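Local coordinates for protein MlnE (Bacillus amyloliquefaciens subsp. plantarum, PDB 5D2E) that is a B-type ketoreductase piece of the macrolactin assembly line that binds NADP and probably reduces the beta-keto group of the growing polyketide chain, at residues 218-222 with 223-227; 67-70 with 71-74; 388-391 with 392-395. All coordinates share one frame; numbering follows the deposited sequence.

Interaction 1. Residues 218-222 with 223-227; sequences EPFTK and QHIAD
T221 OG1 takes the backbone N-H of H224, with OG1 to N at 3.1 Å. The bond is close to straight, 160° at the hydrogen. T221 OG1 also lies 3.0 Å from H224 ND1, set obliquely to the ring. A T221 chi1 of 62° puts OG1 between the backbone N and the carbonyl carbon, turned to the first turn of the helix. The H224 N-H lies too early for a helical carbonyl, and the hydroxyl stands in for one. T221 O takes the I225 N-H at 3.1 Å, O to N, as the first regular bond of the helix. K222 O takes the next one, from A226 N at 3.0 Å.

The apolar part lies beside this cap. F220 brings its CD1 corner to two helix residues, 3.6 Å from H224 CB and 3.7 Å from I225 CG1. The ring meets both obliquely. L212 of strand 205-214 touches F220 and I225 alike, which ties the cap to the strand before it.

Further along, Q223 bends at chi2 (65°) and reaches D227, one turn on. Its NE2 bonds to D227 OD1 at 3.1 Å, coming from above the carboxylate plane. Its stronger partner is Q76, whose OE1 accepts from the same NE2. K222 NZ bonds to S68 O.

This is a threonine N-cap. It starts helix 222-233, which follows strand 205-214 in the Rossmann-like half of the ketoreductase that lies away from the NADP site.

Interaction 2. Residues 67-70 with 71-74; sequences DSMY and TVMK
Y70 and K74 cross obliquely, with K74 CG over one face of the tyrosine ring near its rim, and CD and CE passing the hydroxyl end. K74 CG stands 3.6 Å from the centroid of the Y70 ring, 21° off the normal, a CH-pi contact. It is displaced from the ring centre on the side of CZ and CE2. Two sets of torsions explain the meeting. Y70 CG is anti to the backbone N (chi1 178°), which swings the ring forward toward K74, although CB itself points away. The bends of K74 at chi2 and chi3 turn its CD and CE back past Y70 OH, with CD 3.5 Å from that OH. The ring also makes a cation-pi contact with R100 and an edge-to-face contact with Y86.

M69 and V72 behave differently. They lie side by side and point the same way. M69 CE presses on V72 CG1 at 3.5 Å, tighter than usual for two carbons. M69 CE also comes to 4.1 Å from M73 SD, and here the two bent chains cross at an angle. This side is buried: M69 and M73 both touch F62 of strand 60-64, and the helix 222-233 packs over M69, V72 and M73.

The backbone holds these side chains in step. K74 N bonds to Y70 O at 2.8 Å, nearly straight at 171°. M73 N bonds to M69 O at 3.1 Å. Two waters extend the pattern to the N-H groups before them. One links D67 O to T71 N, the other S68 O to V72 N.

The contact forms the water-bridged N-terminal turn of an amphipathic helix, 70-76, after strand 60-64 in a Rossmann-like domain.

Interaction 3. Residues 388-391 with 392-395; sequences TVWL and DKAA
W390 and K393 lie side by side and point the same way, out from the helix. K393 is extended beyond CG. Its CD is 4.0 Å from W390 CE3, and its NZ is 4.0 Å from W390 CZ3, met obliquely. The chain therefore runs beside the benzene part of the indole. Both polar ends look elsewhere. K393 NZ forms a salt bridge with E337 and a hydrogen bond with N139 O, while W390 NE1 bonds to S335 O.

Backbone bonds make up the second kind. D392 N to T388 O, K393 N to V389 O and A394 N to W390 O are regular helical bonds; the last is 2.8 Å long and nearly straight, 171°. A395 N reaches L391 O at 3.1 Å with a more bent angle of 139°. A395 is the first residue to leave helical geometry.

The third kind is polar and buried. A water donates to V389 O at 2.9 Å and to D392 OD2 at 2.7 Å. V389 O is thus shared between this water and K393 N. D392 CG is anti to the backbone N (chi1 168°), which turns OD2 to the water that links it to V389 O. Salt bridges from OD1 to R435 and R440 would balance its charge.

These contacts form the C-terminal two turns of the largely buried helix 386-394 of the Rossmann-type KR domain, with L391 close to the NADP-binding I334.

How the interactions relate
Interactions 1 and 2 belong together; interaction 3 stands apart. The first two start neighbouring helices of the same Rossmann-like half and touch directly: K222 NZ meets S68 O, and M69 CE packs on I225 CG2. Both are part buried, part surface. Their opening turns are satisfied differently, by a threonine hydroxyl in interaction 1 and by waters in interaction 2. Interaction 3 is a buried helix end in the KR domain, its nearest atoms about 25 Å from interaction 1. Its water serves a carbonyl and a carboxylate rather than helix N-H groups. Its buried D392 pairs with arginines and its partly exposed K393 with E337, while K74 of interaction 2 lies exposed against a ring.

Interaction 1. Residues 218-222 with 223-227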
# COMPACT_ATOMS: atom_id res chain seq x y z
N GLU A 218 11.94 1.18 25.95
CA GLU A 218 13.13 0.96 25.12
C GLU A 218 12.97 1.96 23.95
O GLU A 218 12.67 1.54 22.81
CB GLU A 218 13.17 -0.51 24.73
CG GLU A 218 14.41 -0.99 24.04
CD GLU A 218 14.79 -2.40 24.44
OE1 GLU A 218 14.17 -3.43 24.02
OE2 GLU A 218 15.79 -2.48 25.17
N PRO A 219 13.11 3.27 24.26
CA PRO A 219 12.97 4.31 23.23
C PRO A 219 14.10 4.29 22.23
O PRO A 219 15.16 3.78 22.52
CB PRO A 219 13.00 5.61 24.02
CG PRO A 219 13.77 5.27 25.25
CD PRO A 219 13.41 3.86 25.58
N PHE A 220 13.78 4.68 20.99
CA PHE A 220 14.81 4.95 19.99
C PHE A 220 15.44 6.29 20.28
O PHE A 220 14.85 7.30 20.06
CB PHE A 220 14.23 5.03 18.59
CG PHE A 220 14.66 3.93 17.75
CD1 PHE A 220 15.87 3.98 17.08
CD2 PHE A 220 13.87 2.84 17.59
CE1 PHE A 220 16.33 2.91 16.32
CE2 PHE A 220 14.33 1.76 16.83
CZ PHE A 220 15.54 1.77 16.21
N THR A 221 16.65 6.28 20.71
CA THR A 221 17.41 7.50 20.92
C THR A 221 18.01 7.93 19.61
O THR A 221 18.08 7.15 18.66
CB THR A 221 18.55 7.23 21.92
OG1 THR A 221 19.46 6.25 21.37
CG2 THR A 221 17.95 6.65 23.23
N LYS A 222 18.53 9.16 19.60
CA LYS A 222 19.23 9.70 18.42
C LYS A 222 20.37 8.85 18.05
O LYS A 222 20.57 8.54 16.87
CB LYS A 222 19.64 11.15 18.61
CG LYS A 222 18.44 12.08 18.70
CD LYS A 222 18.90 13.39 19.29
CE LYS A 222 17.79 14.43 19.34
NZ LYS A 222 18.40 15.79 19.43
N GLN A 223 21.13 8.40 19.05
CA GLN A 223 22.21 7.52 18.75
C GLN A 223 21.78 6.20 18.16
O GLN A 223 22.49 5.68 17.30
CB GLN A 223 23.11 7.28 19.98
CG GLN A 223 24.32 6.43 19.70
CD GLN A 223 25.32 7.10 18.73
OE1 GLN A 223 25.59 8.33 18.80
NE2 GLN A 223 25.85 6.29 17.78
N HIS A 224 20.70 5.59 18.66
CA HIS A 224 20.25 4.31 18.07
C HIS A 224 19.84 4.52 16.58
O HIS A 224 20.07 3.67 15.74
CB HIS A 224 19.03 3.72 18.81
CG HIS A 224 19.34 3.00 20.09
ND1 HIS A 224 18.75 3.34 21.30
CD2 HIS A 224 20.13 1.93 20.35
CE1 HIS A 224 19.19 2.54 22.25
NE2 HIS A 224 20.02 1.67 21.70
N ILE A 225 19.30 5.67 16.27
CA ILE A 225 18.97 5.98 14.88
C ILE A 225 20.24 6.03 14.02
O ILE A 225 20.33 5.41 12.95
CB ILE A 225 18.18 7.26 14.76
CG1 ILE A 225 16.86 7.13 15.51
CG2 ILE A 225 17.91 7.52 13.27
CD1 ILE A 225 15.98 8.36 15.54
N ALA A 226 21.27 6.73 14.52
CA ALA A 226 22.50 6.79 13.82
C ALA A 226 23.02 5.46 13.62
O ALA A 226 23.63 5.16 12.54
CB ALA A 226 23.50 7.63 14.56
N ASP A 227 22.90 4.60 14.65
CA ASP A 227 23.41 3.26 14.47
C ASP A 227 22.67 2.44 13.42
O ASP A 227 23.25 1.61 12.76
CB ASP A 227 23.45 2.52 15.82
CG ASP A 227 24.56 3.12 16.77
OD1 ASP A 227 25.64 3.56 16.29
OD2 ASP A 227 24.26 3.20 17.95

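Interaction 2. Residues 67-70 with 71-74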
# COMPACT_ATOMS: atom_id res chain seq x y z
N ASP A 67 16.79 20.30 13.34
CA ASP A 67 18.16 19.80 13.54
C ASP A 67 18.45 18.78 14.59
O ASP A 67 19.60 18.60 14.98
CB ASP A 67 19.17 20.90 13.60
CG ASP A 67 18.66 22.04 14.21
OD1 ASP A 67 18.31 21.80 15.39
OD2 ASP A 67 18.58 23.09 13.49
N SER A 68 17.44 18.02 14.95
CA SER A 68 17.57 17.05 16.03
C SER A 68 18.56 15.96 15.73
O SER A 68 19.13 15.37 16.63
CB SER A 68 16.22 16.45 16.41
OG SER A 68 15.68 15.78 15.30
N MET A 69 18.82 15.67 14.45
CA MET A 69 19.82 14.65 14.14
C MET A 69 21.23 15.20 13.78
O MET A 69 22.14 14.41 13.49
CB MET A 69 19.28 13.79 13.03
CG MET A 69 18.14 12.88 13.51
SD MET A 69 18.70 11.57 14.63
CE MET A 69 19.90 10.60 13.80
N TYR A 70 21.42 16.51 13.80
CA TYR A 70 22.66 17.07 13.25
C TYR A 70 23.90 16.65 14.07
O TYR A 70 24.87 16.03 13.55
CB TYR A 70 22.56 18.60 13.10
CG TYR A 70 23.87 19.16 12.57
CD1 TYR A 70 24.19 19.08 11.21
CD2 TYR A 70 24.77 19.76 13.43
CE1 TYR A 70 25.39 19.58 10.71
CE2 TYR A 70 25.98 20.25 12.96
CZ TYR A 70 26.27 20.16 11.60
OH TYR A 70 27.45 20.65 11.15
N THR A 71 23.88 16.95 15.37
CA THR A 71 25.05 16.62 16.27
C THR A 71 25.40 15.19 16.31
O THR A 71 26.57 14.81 16.21
CB THR A 71 24.70 16.99 17.71
OG1 THR A 71 24.40 18.38 17.69
CG2 THR A 71 25.90 16.72 18.64
N VAL A 72 24.36 14.32 16.42
CA VAL A 72 24.68 12.94 16.54
C VAL A 72 25.30 12.44 15.27
O VAL A 72 26.13 11.54 15.28
CB VAL A 72 23.45 12.05 16.98
CG1 VAL A 72 22.47 11.86 15.81
CG2 VAL A 72 23.94 10.68 17.37
N MET A 73 24.83 12.96 14.13
CA MET A 73 25.35 12.45 12.88
C MET A 73 26.75 13.03 12.65
O MET A 73 27.63 12.34 12.15
CB MET A 73 24.44 12.83 11.69
CG MET A 73 23.11 12.09 11.58
SD MET A 73 23.34 10.33 11.57
CE MET A 73 24.21 10.02 10.08
N LYS A 74 26.98 14.30 13.00
CA LYS A 74 28.41 14.81 12.94
C LYS A 74 29.39 13.96 13.79
O LYS A 74 30.49 13.54 13.31
CB LYS A 74 28.47 16.26 13.44
CG LYS A 74 27.71 17.23 12.59
CD LYS A 74 28.22 17.27 11.12
CE LYS A 74 29.64 17.85 11.02
NZ LYS A 74 30.09 17.79 9.61
O HOH W 1 21.64 18.31 16.65
O HOH W 2 21.59 15.27 17.40

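Interaction 3. Residues 388-391 with 392-395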
# COMPACT_ATOMS: atom_id res chain seq x y z
N THR A 388 -10.57 4.65 1.75
CA THR A 388 -10.53 3.56 2.70
C THR A 388 -10.75 4.06 4.12
O THR A 388 -11.53 3.47 4.89
CB THR A 388 -9.18 2.86 2.60
OG1 THR A 388 -8.95 2.44 1.26
CG2 THR A 388 -9.13 1.64 3.49
N VAL A 389 -10.06 5.16 4.46
CA VAL A 389 -10.12 5.70 5.83
C VAL A 389 -11.50 6.23 6.10
O VAL A 389 -12.05 6.02 7.19
CB VAL A 389 -8.99 6.73 6.10
CG1 VAL A 389 -9.11 7.39 7.48
CG2 VAL A 389 -7.60 6.02 5.99
N TRP A 390 -12.09 6.90 5.11
CA TRP A 390 -13.41 7.46 5.30
C TRP A 390 -14.48 6.41 5.45
O TRP A 390 -15.46 6.59 6.24
CB TRP A 390 -13.77 8.40 4.18
CG TRP A 390 -12.85 9.56 3.95
CD1 TRP A 390 -12.67 10.18 2.77
CD2 TRP A 390 -12.06 10.28 4.91
NE1 TRP A 390 -11.76 11.20 2.88
CE2 TRP A 390 -11.41 11.33 4.20
CE3 TRP A 390 -11.85 10.19 6.29
CZ2 TRP A 390 -10.53 12.26 4.81
CZ3 TRP A 390 -10.98 11.15 6.91
CH2 TRP A 390 -10.32 12.15 6.16
N LEU A 391 -14.30 5.28 4.76
CA LEU A 391 -15.27 4.17 4.86
C LEU A 391 -15.19 3.54 6.24
O LEU A 391 -16.19 3.27 6.86
CB LEU A 391 -14.97 3.12 3.82
CG LEU A 391 -15.34 3.42 2.38
CD1 LEU A 391 -14.60 2.57 1.37
CD2 LEU A 391 -16.86 3.18 2.25
N ASP A 392 -13.99 3.32 6.74
CA ASP A 392 -13.84 2.81 8.09
C ASP A 392 -14.44 3.80 9.11
O ASP A 392 -15.12 3.39 10.05
CB ASP A 392 -12.39 2.62 8.43
CG ASP A 392 -12.16 2.35 9.93
OD1 ASP A 392 -12.40 1.21 10.34
OD2 ASP A 392 -11.74 3.28 10.64
N LYS A 393 -14.15 5.08 8.93
CA LYS A 393 -14.55 6.13 9.84
C LYS A 393 -16.07 6.26 9.87
O LYS A 393 -16.66 6.17 10.92
CB LYS A 393 -13.93 7.44 9.46
CG LYS A 393 -14.06 8.52 10.53
CD LYS A 393 -13.26 9.74 10.05
CE LYS A 393 -13.11 10.83 11.11
NZ LYS A 393 -12.30 11.95 10.65
N ALA A 394 -16.69 6.40 8.70
CA ALA A 394 -18.17 6.49 8.65
C ALA A 394 -18.87 5.25 9.17
O ALA A 394 -19.98 5.35 9.64
CB ALA A 394 -18.61 6.74 7.23
N ALA A 395 -18.25 4.08 9.04
CA ALA A 395 -18.90 2.83 9.40
C ALA A 395 -18.45 2.30 10.76
O ALA A 395 -18.70 1.13 11.08
CB ALA A 395 -18.64 1.78 8.35
O HOH W 3 -10.80 5.63 9.81